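Local coordinates for diaminopimelate decarboxylase (Methanocaldococcus jannaschii, PDB 1TWI), which catalyses the pyridoxal-phosphate-dependent decarboxylation of meso-diaminopimelate to L-lysine, the final step of lysine biosynthesis, working as a homodimer, at residues A[34-39]-A[404-409]; A[48-53]-A[266-271]; A[73-78]-A[412-417]; A[223-228]-A[273-278]. All blocks are in the same frame, centred on the assembly; numbering follows the deposited sequence.

Interaction 1: A[34-39]-A[404-409]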
# COMPACT_ATOMS: atom_id res chain seq x y z
N VAL A 34 11.65 -1.94 -15.10
CA VAL A 34 12.02 -2.45 -16.43
C VAL A 34 11.41 -3.88 -16.45
O VAL A 34 11.69 -4.73 -15.57
CB VAL A 34 13.57 -2.54 -16.60
CG1 VAL A 34 13.98 -3.12 -18.02
CG2 VAL A 34 14.18 -1.11 -16.42
N MET A 35 10.60 -4.18 -17.45
CA MET A 35 9.99 -5.48 -17.55
C MET A 35 10.61 -6.14 -18.75
O MET A 35 10.58 -5.56 -19.84
CB MET A 35 8.47 -5.34 -17.78
CG MET A 35 7.73 -4.81 -16.51
SD MET A 35 7.83 -5.99 -15.07
CE MET A 35 6.80 -7.29 -15.60
N SER A 36 11.13 -7.36 -18.57
CA SER A 36 11.76 -8.11 -19.69
C SER A 36 10.69 -8.94 -20.42
O SER A 36 10.09 -9.89 -19.85
CB SER A 36 12.86 -9.08 -19.17
OG SER A 36 13.26 -9.96 -20.22
N GLU A 37 10.45 -8.59 -21.68
CA GLU A 37 9.46 -9.32 -22.45
C GLU A 37 9.90 -10.76 -22.63
O GLU A 37 9.10 -11.68 -22.51
CB GLU A 37 9.28 -8.66 -23.83
CG GLU A 37 8.34 -9.45 -24.76
CD GLU A 37 8.16 -8.68 -26.05
OE1 GLU A 37 7.19 -7.92 -26.17
OE2 GLU A 37 9.01 -8.78 -26.94
N GLU A 38 11.18 -10.98 -22.93
CA GLU A 38 11.64 -12.37 -23.11
C GLU A 38 11.53 -13.18 -21.79
O GLU A 38 11.22 -14.36 -21.81
CB GLU A 38 13.11 -12.37 -23.62
CG GLU A 38 13.76 -13.75 -23.83
CD GLU A 38 13.11 -14.63 -24.92
OE1 GLU A 38 12.38 -14.12 -25.81
OE2 GLU A 38 13.35 -15.86 -24.87
N GLN A 39 11.84 -12.57 -20.64
CA GLN A 39 11.70 -13.35 -19.42
C GLN A 39 10.21 -13.81 -19.22
O GLN A 39 9.95 -14.92 -18.72
CB GLN A 39 12.13 -12.51 -18.19
CG GLN A 39 12.09 -13.33 -16.90
CD GLN A 39 13.11 -14.48 -16.96
OE1 GLN A 39 12.75 -15.68 -17.03
NE2 GLN A 39 14.37 -14.11 -16.98
N VAL A 404 9.25 0.57 -18.46
CA VAL A 404 9.56 0.30 -19.85
C VAL A 404 9.57 -1.22 -20.02
O VAL A 404 9.71 -1.98 -19.02
CB VAL A 404 10.95 0.85 -20.30
CG1 VAL A 404 10.93 2.38 -20.33
CG2 VAL A 404 12.08 0.38 -19.33
N LEU A 405 9.40 -1.65 -21.28
CA LEU A 405 9.42 -3.05 -21.67
C LEU A 405 10.66 -3.22 -22.58
O LEU A 405 10.82 -2.45 -23.55
CB LEU A 405 8.17 -3.43 -22.49
CG LEU A 405 8.13 -4.92 -22.92
CD1 LEU A 405 7.71 -5.87 -21.78
CD2 LEU A 405 7.18 -5.05 -24.07
N THR A 406 11.56 -4.15 -22.22
CA THR A 406 12.74 -4.40 -23.04
C THR A 406 12.33 -5.61 -23.84
O THR A 406 11.86 -6.61 -23.30
CB THR A 406 14.02 -4.72 -22.20
OG1 THR A 406 13.71 -5.73 -21.23
CG2 THR A 406 14.55 -3.46 -21.51
N SER A 407 12.58 -5.51 -25.14
CA SER A 407 12.13 -6.49 -26.11
C SER A 407 13.16 -6.59 -27.24
O SER A 407 14.01 -5.69 -27.41
CB SER A 407 10.79 -5.98 -26.67
OG SER A 407 10.42 -6.58 -27.90
N LYS A 408 13.14 -7.68 -27.99
CA LYS A 408 14.06 -7.79 -29.11
C LYS A 408 13.77 -6.62 -30.08
O LYS A 408 14.65 -6.14 -30.79
CB LYS A 408 13.85 -9.12 -29.83
CG LYS A 408 14.53 -10.25 -29.13
CD LYS A 408 14.06 -11.59 -29.66
CE LYS A 408 14.91 -12.74 -29.12
NZ LYS A 408 15.19 -12.55 -27.67
N LYS A 409 12.52 -6.14 -30.07
CA LYS A 409 12.12 -5.04 -30.96
C LYS A 409 12.61 -3.65 -30.58
O LYS A 409 12.54 -2.72 -31.39
CB LYS A 409 10.60 -4.98 -31.05
CG LYS A 409 9.94 -6.29 -31.39
CD LYS A 409 9.58 -6.31 -32.83
CE LYS A 409 8.72 -7.50 -33.17
NZ LYS A 409 8.43 -7.34 -34.63
O HOH W 1 11.48 -9.84 -26.98
O HOH W 2 12.97 -9.08 -24.29
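V34 and V404 sit side by side on neighbouring parallel strands, their side chains pointing the same way and touching CG2 to CG2 at 3.9 Å. T406, on the same face, crosses V34 at about a right angle and puts its CG2 3.6 Å from V34 CG1, while its OG1 and the hydroxyl of S36 both bond to D17. S36 OG also caps the helix that starts at E37, accepting from Q39 N. On the opposite face L405 leans under the first helical turn, with CD1 3.8 Å from E37 CB. The E37 chain runs out straight (chi1 175°, chi2 176°) past L405 CD2 to S407, whose OG donates to E37 OE2 at 2.8 Å from above the carboxylate plane. The other oxygen, OE1, is bonded to H432 of the second subunit. Toward solvent E38 OE1 and K408 NZ make only a long salt bridge of 3.7 Å. Backbone bonds from M35 N to V404 O, T406 N to M35 O and E37 N to T406 O hold the register. Strand 32-36 lies between strands 402-407 and 300-311, with helix 21-28 and strand 13-16 against the V34 and T406 face and strand 410-415 beyond 402-407.

Interaction 2: A[48-53]-A[266-271]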
# COMPACT_ATOMS: atom_id res chain seq x y z
N ILE A 48 3.86 -24.05 -20.15
CA ILE A 48 3.29 -24.79 -21.28
C ILE A 48 4.03 -26.09 -21.49
O ILE A 48 3.44 -27.12 -21.71
CB ILE A 48 3.35 -23.96 -22.57
CG1 ILE A 48 2.52 -22.66 -22.35
CG2 ILE A 48 2.86 -24.81 -23.80
CD1 ILE A 48 1.01 -22.93 -22.02
N GLU A 49 5.35 -26.03 -21.44
CA GLU A 49 6.15 -27.21 -21.67
C GLU A 49 5.94 -28.25 -20.55
O GLU A 49 5.81 -29.46 -20.79
CB GLU A 49 7.62 -26.83 -21.77
CG GLU A 49 8.49 -28.01 -22.01
CD GLU A 49 8.47 -28.50 -23.45
OE1 GLU A 49 9.09 -29.56 -23.68
OE2 GLU A 49 7.84 -27.84 -24.35
N ALA A 50 5.87 -27.75 -19.32
CA ALA A 50 5.68 -28.64 -18.21
C ALA A 50 4.30 -29.28 -18.19
O ALA A 50 4.17 -30.46 -17.82
CB ALA A 50 5.93 -27.89 -16.91
N PHE A 51 3.26 -28.55 -18.58
CA PHE A 51 1.92 -29.12 -18.49
C PHE A 51 1.29 -29.64 -19.79
O PHE A 51 0.19 -30.12 -19.76
CB PHE A 51 0.95 -28.11 -17.81
CG PHE A 51 1.15 -27.99 -16.31
CD1 PHE A 51 0.39 -28.75 -15.44
CD2 PHE A 51 2.11 -27.13 -15.79
CE1 PHE A 51 0.59 -28.67 -14.06
CE2 PHE A 51 2.33 -27.03 -14.39
CZ PHE A 51 1.57 -27.80 -13.51
N LYS A 52 1.98 -29.60 -20.94
CA LYS A 52 1.33 -30.08 -22.16
C LYS A 52 1.00 -31.57 -22.07
O LYS A 52 0.17 -32.09 -22.80
CB LYS A 52 2.22 -29.82 -23.38
CG LYS A 52 3.54 -30.54 -23.33
CD LYS A 52 4.28 -30.27 -24.63
CE LYS A 52 5.76 -30.59 -24.56
NZ LYS A 52 6.45 -29.87 -25.72
N ARG A 53 1.70 -32.27 -21.20
CA ARG A 53 1.40 -33.66 -20.98
C ARG A 53 -0.11 -33.85 -20.63
O ARG A 53 -0.72 -34.87 -20.97
CB ARG A 53 2.27 -34.16 -19.82
CG ARG A 53 1.94 -35.54 -19.38
CD ARG A 53 2.85 -36.00 -18.26
NE ARG A 53 2.39 -37.29 -17.75
CZ ARG A 53 2.60 -37.68 -16.50
NH1 ARG A 53 3.26 -36.88 -15.67
NH2 ARG A 53 2.12 -38.83 -16.07
N ASP A 266 8.37 -29.49 -11.79
CA ASP A 266 8.12 -30.19 -10.51
C ASP A 266 6.61 -30.11 -10.15
O ASP A 266 6.00 -31.10 -9.69
CB ASP A 266 8.91 -29.58 -9.35
CG ASP A 266 10.41 -29.76 -9.52
OD1 ASP A 266 10.80 -30.89 -9.89
OD2 ASP A 266 11.16 -28.78 -9.29
N LEU A 267 6.03 -28.94 -10.37
CA LEU A 267 4.62 -28.75 -10.10
C LEU A 267 3.74 -29.68 -10.96
O LEU A 267 2.81 -30.30 -10.46
CB LEU A 267 4.22 -27.30 -10.36
CG LEU A 267 2.76 -26.98 -9.98
CD1 LEU A 267 2.59 -27.04 -8.41
CD2 LEU A 267 2.45 -25.51 -10.49
N ALA A 268 4.04 -29.80 -12.25
CA ALA A 268 3.27 -30.63 -13.15
C ALA A 268 3.45 -32.11 -12.83
O ALA A 268 2.48 -32.86 -12.86
CB ALA A 268 3.67 -30.38 -14.58
N ASP A 269 4.67 -32.53 -12.51
CA ASP A 269 4.84 -33.94 -12.19
C ASP A 269 3.91 -34.25 -11.02
O ASP A 269 3.18 -35.27 -11.02
CB ASP A 269 6.28 -34.26 -11.77
CG ASP A 269 7.24 -34.21 -12.93
OD1 ASP A 269 6.76 -34.39 -14.07
OD2 ASP A 269 8.48 -34.00 -12.69
N ALA A 270 3.94 -33.38 -10.04
CA ALA A 270 3.11 -33.55 -8.85
C ALA A 270 1.59 -33.51 -9.09
O ALA A 270 0.82 -34.41 -8.65
CB ALA A 270 3.53 -32.49 -7.80
N ILE A 271 1.13 -32.48 -9.78
CA ILE A 271 -0.30 -32.37 -10.06
C ILE A 271 -0.82 -33.48 -10.98
O ILE A 271 -1.82 -34.14 -10.68
CB ILE A 271 -0.66 -30.97 -10.68
CG1 ILE A 271 -0.49 -29.88 -9.61
CG2 ILE A 271 -2.11 -30.99 -11.22
CD1 ILE A 271 -0.72 -28.46 -10.09
O HOH W 3 4.76 -34.15 -16.00
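F51 lays one face of its ring on A268, and this is the tight heart of the contact. A268 CB stands over the middle of the ring, 3.4 Å from its centroid and 9° off the normal, a CH-pi contact with almost no offset. The ring's far end, CZ, comes within 3.3 Å of A268 CA, so the aromatic is pressed against the helix backbone as well as the methyl. L267 meets the ring differently: its CG lies in the ring plane at the edge, 3.8 Å from CZ, and I271 CD1 also comes up near that edge. The same methyl, A268 CB, is also 3.3 Å from A50 O, and the two alanine CB atoms are 4.1 Å apart. With alanines at the interface, segments 48-53 and 266-271 approach to 8.7 Å between axes; their near-parallel course, 14° apart, is that of neighbouring helices of a beta/alpha barrel. Each of these helices leads into a strand of the TIM barrel, 62-67 and 286-289, and those strands are neighbours. F51 accordingly also reaches inward, stacking on F62 and touching L287 and L289. Toward solvent the fit is looser. R53 stretches out fully (chi1 173°), yet its NH1 stops 4.6 Å from D269 OD1, too far for a salt bridge. A water fills in, accepting from NH1 in the guanidinium plane and donating to D269 OD1 at 2.8 Å. R53 is held by other partners, E57 through NE and N273 through NH2.

Interaction 3: A[73-78]-A[412-417]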
# COMPACT_ATOMS: atom_id res chain seq x y z
N ASN A 73 -0.78 -4.20 -16.05
CA ASN A 73 -0.39 -3.14 -16.97
C ASN A 73 -0.84 -3.59 -18.39
O ASN A 73 -0.60 -4.76 -18.80
CB ASN A 73 1.13 -2.88 -16.90
CG ASN A 73 1.61 -2.04 -18.08
OD1 ASN A 73 1.80 -2.56 -19.18
ND2 ASN A 73 1.76 -0.74 -17.87
N LEU A 74 -1.47 -2.69 -19.15
CA LEU A 74 -2.05 -3.08 -20.43
C LEU A 74 -1.09 -3.69 -21.43
O LEU A 74 -1.46 -4.58 -22.20
CB LEU A 74 -2.81 -1.88 -21.10
CG LEU A 74 -3.76 -2.19 -22.29
CD1 LEU A 74 -4.83 -3.20 -21.84
CD2 LEU A 74 -4.47 -0.85 -22.76
N ALA A 75 0.16 -3.25 -21.42
CA ALA A 75 1.10 -3.88 -22.38
C ALA A 75 1.41 -5.32 -21.93
O ALA A 75 1.52 -6.24 -22.77
CB ALA A 75 2.43 -3.07 -22.49
N ILE A 76 1.57 -5.51 -20.62
CA ILE A 76 1.90 -6.85 -20.08
C ILE A 76 0.76 -7.83 -20.35
O ILE A 76 0.99 -8.97 -20.75
CB ILE A 76 2.21 -6.79 -18.54
CG1 ILE A 76 3.43 -5.89 -18.27
CG2 ILE A 76 2.43 -8.21 -17.97
CD1 ILE A 76 4.67 -6.26 -19.13
N THR A 77 -0.49 -7.39 -20.11
CA THR A 77 -1.64 -8.26 -20.34
C THR A 77 -1.83 -8.50 -21.85
O THR A 77 -2.21 -9.61 -22.25
CB THR A 77 -2.95 -7.67 -19.68
OG1 THR A 77 -3.23 -6.39 -20.22
CG2 THR A 77 -2.78 -7.56 -18.16
N ARG A 78 -1.54 -7.51 -22.69
CA ARG A 78 -1.67 -7.77 -24.13
C ARG A 78 -0.60 -8.76 -24.57
O ARG A 78 -0.87 -9.60 -25.43
CB ARG A 78 -1.62 -6.46 -24.97
CG ARG A 78 -2.94 -5.69 -24.83
CD ARG A 78 -3.09 -4.45 -25.70
NE ARG A 78 -3.29 -4.82 -27.10
CZ ARG A 78 -4.44 -5.14 -27.69
NH1 ARG A 78 -5.62 -5.18 -27.05
NH2 ARG A 78 -4.40 -5.44 -28.98
N PHE A 412 10.51 -0.07 -24.91
CA PHE A 412 9.31 0.76 -25.04
C PHE A 412 8.74 1.26 -23.73
O PHE A 412 8.65 0.52 -22.76
CB PHE A 412 8.22 -0.04 -25.80
CG PHE A 412 8.68 -0.56 -27.14
CD1 PHE A 412 9.30 -1.82 -27.24
CD2 PHE A 412 8.48 0.20 -28.28
CE1 PHE A 412 9.72 -2.33 -28.48
CE2 PHE A 412 8.89 -0.29 -29.55
CZ PHE A 412 9.52 -1.58 -29.65
N LEU A 413 8.32 2.52 -23.71
CA LEU A 413 7.70 3.06 -22.49
C LEU A 413 6.32 2.38 -22.40
O LEU A 413 5.50 2.48 -23.32
CB LEU A 413 7.58 4.61 -22.58
CG LEU A 413 7.05 5.33 -21.30
CD1 LEU A 413 8.02 5.06 -20.11
CD2 LEU A 413 6.92 6.85 -21.55
N ILE A 414 6.05 1.66 -21.32
CA ILE A 414 4.71 1.06 -21.20
C ILE A 414 3.89 1.65 -20.06
O ILE A 414 2.71 1.28 -19.89
CB ILE A 414 4.74 -0.48 -21.05
CG1 ILE A 414 5.62 -0.90 -19.85
CG2 ILE A 414 5.35 -1.09 -22.37
CD1 ILE A 414 5.39 -2.40 -19.47
N ARG A 415 4.49 2.52 -19.25
CA ARG A 415 3.69 3.22 -18.24
C ARG A 415 4.32 4.58 -18.10
O ARG A 415 5.52 4.69 -17.91
CB ARG A 415 3.68 2.48 -16.88
CG ARG A 415 2.73 3.18 -15.87
CD ARG A 415 2.91 2.74 -14.41
NE ARG A 415 2.21 3.71 -13.57
CZ ARG A 415 0.96 3.58 -13.17
NH1 ARG A 415 0.26 2.48 -13.49
NH2 ARG A 415 0.38 4.55 -12.47
N GLU A 416 3.54 5.65 -18.21
CA GLU A 416 4.12 6.99 -18.06
C GLU A 416 4.11 7.33 -16.59
O GLU A 416 3.29 6.81 -15.80
CB GLU A 416 3.30 8.01 -18.86
CG GLU A 416 3.88 9.40 -18.96
CD GLU A 416 5.34 9.46 -19.38
OE1 GLU A 416 6.16 9.28 -18.48
OE2 GLU A 416 5.65 9.70 -20.57
N ARG A 417 5.01 8.22 -16.17
CA ARG A 417 5.00 8.55 -14.76
C ARG A 417 3.94 9.58 -14.44
O ARG A 417 3.39 10.23 -15.34
CB ARG A 417 6.36 9.09 -14.30
CG ARG A 417 6.81 10.33 -15.00
CD ARG A 417 8.08 10.86 -14.24
NE ARG A 417 9.14 9.85 -14.16
CZ ARG A 417 10.21 9.83 -14.95
NH1 ARG A 417 10.36 10.78 -15.90
NH2 ARG A 417 11.13 8.86 -14.79
O HOH W 4 0.70 0.12 -15.33
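I414 points its side chain at the first turn of helix 74-82, where A75, I76 and the capping residue N73 receive it. Its CB lies 3.8 Å from A75 CB. The CG2 branch goes closer still, 3.5 Å from the same methyl. The other branch starts with CG1 tucked between the backbone N and the carbonyl carbon (chi1 56°) and then extends, which carries CD1 away from A75 to the mouth of the turn. There CD1 rests 3.6 Å from N73 OD1 and 3.9 Å from I76 CD1, the two isoleucines crossing at about a right angle.

N73 works with both ends of its amide. OD1 takes two N-H groups of the helix start: I76 N on an in-plane lone pair, and A75 N, 2.9 Å away, from well above the carbonyl plane. ND2 turns to the strand and donates to I414 O at 3.0 Å, almost straight at 171°. That acceptor lies in the plane of the N73 amide, though ND2 approaches from above the I414 carbonyl plane. A water links ND2 to R415 NH1. With both OD1 and ND2 engaged, the rotation of the amide is fixed. The second subunit closes in beside this seam, its D427 accepting from L74 N. What results is an asparagine N-cap on a helix of the barrel domain, bonded to the classic beta bulge that I414 and R415 form opposite M403 in the C-terminal beta domain.

Interaction 4: A[223-228]-A[273-278]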
# COMPACT_ATOMS: atom_id res chain seq x y z
N GLU A 223 -1.03 -32.12 -1.73
CA GLU A 223 -2.15 -32.31 -0.80
C GLU A 223 -3.42 -31.59 -1.30
O GLU A 223 -4.52 -32.12 -1.19
CB GLU A 223 -1.75 -31.81 0.60
CG GLU A 223 -2.87 -31.92 1.66
CD GLU A 223 -3.19 -33.37 2.05
OE1 GLU A 223 -2.44 -34.32 1.66
OE2 GLU A 223 -4.21 -33.54 2.77
N GLU A 224 -3.26 -30.38 -1.82
CA GLU A 224 -4.40 -29.67 -2.42
C GLU A 224 -4.97 -30.53 -3.55
O GLU A 224 -6.19 -30.75 -3.65
CB GLU A 224 -3.94 -28.32 -3.05
CG GLU A 224 -5.03 -27.66 -3.97
CD GLU A 224 -4.50 -26.53 -4.87
OE1 GLU A 224 -3.24 -26.37 -5.01
OE2 GLU A 224 -5.34 -25.82 -5.48
N THR A 225 -4.10 -31.07 -4.40
CA THR A 225 -4.64 -31.83 -5.54
C THR A 225 -5.39 -33.08 -5.11
O THR A 225 -6.49 -33.39 -5.63
CB THR A 225 -3.50 -32.20 -6.54
OG1 THR A 225 -2.84 -30.99 -6.98
CG2 THR A 225 -4.05 -32.85 -7.75
N ARG A 226 -4.82 -33.78 -4.12
CA ARG A 226 -5.48 -34.97 -3.63
C ARG A 226 -6.86 -34.61 -3.04
O ARG A 226 -7.84 -35.27 -3.32
CB ARG A 226 -4.67 -35.60 -2.50
CG ARG A 226 -3.28 -36.17 -2.92
CD ARG A 226 -2.61 -36.81 -1.69
NE ARG A 226 -1.35 -37.48 -2.02
CZ ARG A 226 -0.56 -38.08 -1.13
NH1 ARG A 226 -0.91 -38.07 0.17
NH2 ARG A 226 0.54 -38.74 -1.55
N LYS A 227 -6.92 -33.57 -2.22
CA LYS A 227 -8.20 -33.29 -1.56
C LYS A 227 -9.27 -32.68 -2.46
O LYS A 227 -10.49 -32.89 -2.24
CB LYS A 227 -7.92 -32.46 -0.31
CG LYS A 227 -6.96 -33.22 0.66
CD LYS A 227 -7.69 -34.45 1.19
CE LYS A 227 -6.72 -35.51 1.80
NZ LYS A 227 -6.27 -35.13 3.12
N VAL A 228 -8.82 -31.97 -3.50
CA VAL A 228 -9.74 -31.42 -4.48
C VAL A 228 -10.28 -32.61 -5.30
O VAL A 228 -11.50 -32.74 -5.50
CB VAL A 228 -9.05 -30.39 -5.43
CG1 VAL A 228 -10.01 -30.07 -6.63
CG2 VAL A 228 -8.74 -29.10 -4.64
N ASN A 273 0.46 -36.49 -11.96
CA ASN A 273 0.48 -37.86 -11.44
C ASN A 273 -0.57 -38.01 -10.33
O ASN A 273 -1.13 -39.08 -10.13
CB ASN A 273 1.91 -38.24 -10.96
CG ASN A 273 2.91 -38.36 -12.17
OD1 ASN A 273 2.59 -39.02 -13.19
ND2 ASN A 273 4.09 -37.73 -12.06
N THR A 274 -0.89 -36.93 -9.61
CA THR A 274 -1.89 -37.09 -8.57
C THR A 274 -3.26 -37.20 -9.22
O THR A 274 -4.02 -38.13 -8.90
CB THR A 274 -1.91 -35.94 -7.56
OG1 THR A 274 -0.71 -35.98 -6.79
CG2 THR A 274 -3.10 -36.10 -6.58
N MET A 275 -3.61 -36.28 -10.13
CA MET A 275 -4.93 -36.34 -10.76
C MET A 275 -5.19 -37.65 -11.54
O MET A 275 -6.32 -38.14 -11.54
CB MET A 275 -5.16 -35.16 -11.73
CG MET A 275 -5.21 -33.79 -11.00
SD MET A 275 -5.31 -32.45 -12.15
CE MET A 275 -7.08 -32.64 -12.52
N LEU A 276 -4.16 -38.19 -12.20
CA LEU A 276 -4.37 -39.44 -12.95
C LEU A 276 -4.69 -40.67 -12.09
O LEU A 276 -5.17 -41.65 -12.60
CB LEU A 276 -3.19 -39.74 -13.86
CG LEU A 276 -3.03 -38.75 -15.02
CD1 LEU A 276 -1.75 -39.11 -15.78
CD2 LEU A 276 -4.21 -38.85 -15.97
N LYS A 277 -4.45 -40.61 -10.78
CA LYS A 277 -4.79 -41.69 -9.86
C LYS A 277 -6.30 -41.86 -9.83
O LYS A 277 -6.82 -42.92 -9.41
CB LYS A 277 -4.36 -41.36 -8.43
CG LYS A 277 -2.85 -41.42 -8.23
CD LYS A 277 -2.40 -40.80 -6.93
CE LYS A 277 -0.90 -41.04 -6.79
NZ LYS A 277 -0.45 -40.76 -5.38
N TYR A 278 -7.03 -40.82 -10.23
CA TYR A 278 -8.50 -40.85 -10.13
C TYR A 278 -9.25 -41.17 -11.40
O TYR A 278 -10.50 -41.17 -11.38
CB TYR A 278 -9.04 -39.50 -9.61
CG TYR A 278 -8.49 -39.10 -8.26
CD1 TYR A 278 -7.19 -38.61 -8.12
CD2 TYR A 278 -9.28 -39.22 -7.11
CE1 TYR A 278 -6.68 -38.25 -6.86
CE2 TYR A 278 -8.79 -38.86 -5.85
CZ TYR A 278 -7.49 -38.37 -5.73
OH TYR A 278 -7.03 -38.04 -4.46
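Helices 219-237 and 264-276 are neighbours on the outside of the TIM barrel, and they meet here through T225 and R226 on one side and T274, M275 and Y278 of segment 273-278 on the other. The centre is a pair of threonine methyls: T225 CG2 lies 3.6 Å from T274 CG2. In both threonines chi1 (-58° and -68°) sets OG1 beside the backbone N and leaves CG2 anti to it, so the methyls face across the gap while each hydroxyl folds back on its own helix. T225 OG1 bonds to F221 O and T274 OG1 to A270 O, one turn earlier in each case, and the polar ends are thereby satisfied without a partner on the facing helix. T225 CG2 also meets M275 CG at 3.6 Å, with the methionine crossing it at about a right angle.

Further out, R226 lays the start of its extended chain over T274, CG to CG2 at 3.7 Å. Its tip continues outward to the exposed side, where NH2 comes to 4.4 Å from K277 NZ, two like charges that would be expected to disfavour each other unless solvent screens them. Y278 brings its hydroxyl up to the backbone of R226, OH 3.1 Å from R226 O, but it is D230 OD1, about one turn further along helix 219-237, that holds it by a hydrogen bond. Inside, M275 and V228 both rest on V245. Each helix is followed by a barrel strand, 244-246 and 286-289, and these pair in parallel: adjacent helices of a beta/alpha barrel.

Interactions 2 and 4 share helix 264-276, which is flanked in the barrel by helices 37-58 and 219-237; R53 of the one reaches N273 of the other. Both rely on apolar side-chain contact at the centre and give way to charged groups outward, interaction 4 being the more exposed. Interaction 3 lies on the opposite side of the chain's centre from interaction 4, with interaction 1 beside it. Both are buried; interaction 1 is held by several strand bonds, interaction 3 by a single side-chain bond beside apolar packing. They meet where strands 402-407 and 410-415 pair, and both touch the second subunit, as interactions 2 and 4 do not. Helix 37-58 joins the two regions, starting in interaction 1.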